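Local coordinates for protein OBCA, Oxalate Biosynthetic Component A (Burkholderia glumae, PDB 4NNB) that belongs to the beta-keto acid cleavage enzyme family, has a TIM-barrel domain, and holds a magnesium ion and an oxaloacetate ion, at residues 314-317 and 323-326; 316-321 and 348-353. All blocks are in the same frame, centred on the assembly; numbering follows the deposited sequence.

Contact 1: residues 314-317 and 323-326. With OAA (oxaloacetate ion), chain C.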
# COMPACT_ATOMS: atom_id res chain seq x y z
N ALA A 314 -6.36 6.75 19.81
CA ALA A 314 -5.36 6.26 20.74
C ALA A 314 -4.05 6.30 19.99
O ALA A 314 -4.05 6.41 18.75
CB ALA A 314 -5.65 4.82 21.20
N ALA A 315 -2.94 6.17 20.72
CA ALA A 315 -1.63 6.02 20.10
C ALA A 315 -1.65 4.81 19.17
O ALA A 315 -2.27 3.78 19.49
CB ALA A 315 -0.56 5.84 21.16
N VAL A 316 -1.01 4.92 18.01
CA VAL A 316 -0.91 3.79 17.09
C VAL A 316 0.54 3.32 17.13
O VAL A 316 1.44 4.05 16.74
CB VAL A 316 -1.32 4.19 15.65
CG1 VAL A 316 -1.13 3.01 14.69
CG2 VAL A 316 -2.77 4.64 15.63
N VAL A 317 0.77 2.11 17.65
CA VAL A 317 2.12 1.63 17.89
C VAL A 317 2.32 0.32 17.12
O VAL A 317 2.07 -0.76 17.67
CB VAL A 317 2.38 1.39 19.39
CG1 VAL A 317 3.86 1.10 19.63
CG2 VAL A 317 1.91 2.61 20.24
N GLY A 323 5.08 4.09 14.45
CA GLY A 323 3.78 4.63 14.85
C GLY A 323 3.73 6.11 15.23
O GLY A 323 4.70 6.84 15.05
N TYR A 324 2.59 6.54 15.75
CA TYR A 324 2.40 7.96 16.10
C TYR A 324 1.32 8.11 17.16
O TYR A 324 0.36 7.33 17.22
CB TYR A 324 2.03 8.80 14.86
CG TYR A 324 0.87 8.21 14.10
CD1 TYR A 324 1.07 7.15 13.23
CD2 TYR A 324 -0.42 8.71 14.25
CE1 TYR A 324 0.02 6.59 12.53
CE2 TYR A 324 -1.48 8.14 13.55
CZ TYR A 324 -1.24 7.08 12.69
OH TYR A 324 -2.26 6.50 11.98
N ASP A 325 1.48 9.12 18.00
CA ASP A 325 0.55 9.37 19.09
C ASP A 325 -0.71 10.06 18.59
O ASP A 325 -0.72 10.73 17.55
CB ASP A 325 1.22 10.24 20.17
CG ASP A 325 0.48 10.21 21.51
OD1 ASP A 325 -0.40 9.34 21.73
OD2 ASP A 325 0.79 11.05 22.36
N ASN A 326 -1.79 9.87 19.33
CA ASN A 326 -2.98 10.67 19.20
C ASN A 326 -3.45 10.98 20.61
O ASN A 326 -4.22 10.22 21.18
CB ASN A 326 -4.06 9.92 18.41
CG ASN A 326 -3.61 9.56 16.99
OD1 ASN A 326 -3.72 10.37 16.07
ND2 ASN A 326 -3.08 8.35 16.83
O1 OAA C . -5.12 7.66 9.25
O2 OAA C . -4.53 7.15 7.11
O4 OAA C . -0.64 3.79 8.14
O5 OAA C . -0.73 5.46 9.71
O3 OAA C . -2.50 5.40 6.70
C1 OAA C . -4.41 6.96 8.40
C2 OAA C . -3.46 5.92 8.95
C3 OAA C . -2.39 5.42 8.00
C4 OAA C . -1.18 4.87 8.64
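The connection from barrel strand 308-311 to helix 328-341, which includes the short strand 317-318, folds back on itself beside the oxaloacetate pocket, and Val316 and Tyr324 make its single antiparallel bridge, a hydrogen-bonded pair. Val316 N gives an almost straight bond to Tyr324 O (2.9 Å, 174° at the hydrogen). The return bond, Tyr324 N to Val316 O, is also 2.9 Å long; it is more bent at the hydrogen but lies in the carbonyl plane of Val316. Gly323 CA adds a C-H...O contact to that same Val316 O at 3.1 Å, so one carbonyl oxygen receives both an N-H and a C-H.

The side chains of Val316 and Tyr324 run side by side in the same direction. Val316 CB sits over one face of the phenol ring, 4.3 Å from the ring centroid, as a CH-pi contact, while CG2 packs on Tyr324 CZ. With Tyr324 CG between its own backbone N and carbonyl carbon (chi1 51°), the ring lies beside Val316 and carries its hydroxyl to the ligand. Tyr324 OH is 2.9 Å from O5 of the oxaloacetate ion, which meets the ring at its edge.

Farther from the ligand, Asn326 ND2 reaches back to Ala314 O (2.9 Å). This bond is bent, and the nitrogen approaches from above the carbonyl plane. The other end of the amide, Asn326 OD1, is held by Arg292, which also bonds Asp325 O. At the solvent-exposed flank Asp325 OD1 touches Ala315 CB at 3.5 Å.

Ser277, Ser279, Arg281 and Ser310 also bond the ion, and the arrangement is typical of a loop after a TIM-barrel strand, bridged to itself and bringing a tyrosine to the ligand pocket.

Contact 2: residues 316-321 and 348-353. With OAA (oxaloacetate ion), chain C.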
# COMPACT_ATOMS: atom_id res chain seq x y z
N VAL A 316 -1.01 4.92 18.01
CA VAL A 316 -0.91 3.79 17.09
C VAL A 316 0.54 3.32 17.13
O VAL A 316 1.44 4.05 16.74
CB VAL A 316 -1.32 4.19 15.65
CG1 VAL A 316 -1.13 3.01 14.69
CG2 VAL A 316 -2.77 4.64 15.63
N VAL A 317 0.77 2.11 17.65
CA VAL A 317 2.12 1.63 17.89
C VAL A 317 2.32 0.32 17.12
O VAL A 317 2.07 -0.76 17.67
CB VAL A 317 2.38 1.39 19.39
CG1 VAL A 317 3.86 1.10 19.63
CG2 VAL A 317 1.91 2.61 20.24
N PHE A 318 2.73 0.43 15.86
CA PHE A 318 2.93 -0.75 15.01
C PHE A 318 4.04 -1.63 15.58
O PHE A 318 5.11 -1.13 15.93
CB PHE A 318 3.35 -0.33 13.60
CG PHE A 318 2.33 0.48 12.85
CD1 PHE A 318 2.46 1.86 12.77
CD2 PHE A 318 1.26 -0.13 12.22
CE1 PHE A 318 1.53 2.62 12.06
CE2 PHE A 318 0.33 0.63 11.51
CZ PHE A 318 0.46 2.00 11.44
N GLN A 319 3.80 -2.93 15.66
CA GLN A 319 4.87 -3.84 16.08
C GLN A 319 6.07 -3.72 15.14
O GLN A 319 7.21 -3.82 15.58
CB GLN A 319 4.38 -5.29 16.17
CG GLN A 319 3.39 -5.51 17.31
CD GLN A 319 3.30 -6.96 17.73
OE1 GLN A 319 4.24 -7.73 17.53
NE2 GLN A 319 2.16 -7.35 18.29
N GLY A 320 5.80 -3.45 13.87
CA GLY A 320 6.88 -3.26 12.90
C GLY A 320 7.61 -1.92 12.99
O GLY A 320 8.51 -1.65 12.20
N GLY A 321 7.22 -1.08 13.95
CA GLY A 321 7.81 0.24 14.11
C GLY A 321 7.12 1.38 13.36
O GLY A 321 6.32 1.15 12.46
N GLU A 348 -10.14 4.97 12.30
CA GLU A 348 -9.20 3.93 11.89
C GLU A 348 -8.98 3.03 13.08
O GLU A 348 -8.26 3.40 14.01
CB GLU A 348 -7.84 4.52 11.48
CG GLU A 348 -7.87 5.60 10.44
CD GLU A 348 -8.40 5.11 9.11
OE1 GLU A 348 -7.60 4.65 8.25
OE2 GLU A 348 -9.61 5.22 8.91
N VAL A 349 -9.61 1.86 13.07
CA VAL A 349 -9.50 0.95 14.20
C VAL A 349 -8.22 0.10 14.10
O VAL A 349 -8.23 -1.03 13.57
CB VAL A 349 -10.75 0.06 14.33
CG1 VAL A 349 -10.68 -0.75 15.63
CG2 VAL A 349 -12.02 0.90 14.31
N PHE A 350 -7.13 0.64 14.61
CA PHE A 350 -5.83 -0.04 14.55
C PHE A 350 -5.68 -1.10 15.64
O PHE A 350 -4.93 -2.05 15.48
CB PHE A 350 -4.68 0.97 14.71
CG PHE A 350 -4.36 1.75 13.46
CD1 PHE A 350 -4.82 3.06 13.29
CD2 PHE A 350 -3.57 1.18 12.46
CE1 PHE A 350 -4.51 3.78 12.13
CE2 PHE A 350 -3.26 1.89 11.30
CZ PHE A 350 -3.72 3.19 11.13
N ASN A 351 -6.36 -0.91 16.77
CA ASN A 351 -6.06 -1.70 17.97
C ASN A 351 -7.23 -1.72 18.95
O ASN A 351 -8.21 -0.99 18.76
CB ASN A 351 -4.78 -1.17 18.65
CG ASN A 351 -4.86 0.32 18.97
OD1 ASN A 351 -5.90 0.83 19.36
ND2 ASN A 351 -3.75 1.03 18.78
N HIS A 352 -7.14 -2.55 19.99
CA HIS A 352 -8.23 -2.64 20.95
C HIS A 352 -8.39 -1.36 21.78
O HIS A 352 -9.51 -1.01 22.17
CB HIS A 352 -8.08 -3.87 21.86
CG HIS A 352 -8.33 -5.16 21.16
ND1 HIS A 352 -9.60 -5.59 20.82
CD2 HIS A 352 -7.48 -6.12 20.70
CE1 HIS A 352 -9.52 -6.75 20.20
NE2 HIS A 352 -8.25 -7.09 20.11
N ALA A 353 -7.29 -0.67 22.04
CA ALA A 353 -7.36 0.60 22.74
C ALA A 353 -8.32 1.54 22.01
O ALA A 353 -9.14 2.23 22.63
CB ALA A 353 -5.98 1.22 22.86
O1 OAA C . -5.12 7.66 9.25
O2 OAA C . -4.53 7.15 7.11
O4 OAA C . -0.64 3.79 8.14
O5 OAA C . -0.73 5.46 9.71
O3 OAA C . -2.50 5.40 6.70
C1 OAA C . -4.41 6.96 8.40
C2 OAA C . -3.46 5.92 8.95
C3 OAA C . -2.39 5.42 8.00
C4 OAA C . -1.18 4.87 8.64
O HOH W 1 -1.10 0.16 18.36
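Val316 meets Phe350 through both of its methyl groups, the two side chains crossing at about a right angle. CG1 stands over one face of the Phe350 ring, 3.8 Å from its centroid and 16° off the normal, a CH-pi contact. CG2 reaches the same ring at CD1 (3.5 Å). CG1 lies opposite the backbone N across the CA-CB bond (chi1 177°), which leaves CG2 beside that N and spreads the two methyls over the ring.

At Val317 the link passes from side chain to backbone: one water accepts from Val317 N and from Asn351 ND2, each at 2.8 Å. Asn351 ND2 also bonds Ala315 O, and its OD1 caps Ile354 N at the start of helix 352-359.

Phe318 follows, its CZ 3.7 Å from Phe350 CE2. The two ring planes are nearly perpendicular, at 87°, but the approach is oblique. Val316 CG1 also rests over a face of the Phe318 ring, filling the angle between the two phenylalanines; Arg281 makes a cation-pi contact with Phe318. Beyond it the chain turns away in a type I beta turn from Phe318 to Gly321, closed by Gly321 N to Phe318 O.

The oxaloacetate ion lies beyond the rings: its C2 is at the edge of Phe350, in plane, 3.5 Å from CZ, and Glu348 CG packs near its O1. Two phenylalanines on a valine thus form an apolar wall of the ligand pocket, just past the C-terminal end of barrel strand 344-349, the side on which TIM barrels carry their ligand pockets.

Overall arrangement
Contact 1 and contact 2 share Val316 and Val317, and their centres lie about 7 Å apart. The touching residues of contact 2 are all buried, whereas contact 1 is partly buried and has Asp325 at its exposed flank. The first joins a loop to itself by two backbone hydrogen bonds and one from an asparagine side chain; the second joins it to the short link between strand 344-349 and helix 352-359 by apolar packing and one water. The two meet where Tyr324 OH packs on Phe350 CE1 (3.5 Å) and Ala314 on Ala353. Both border the oxaloacetate ion, contact 1 with a polar phenol group and contact 2 chiefly with aromatic carbon.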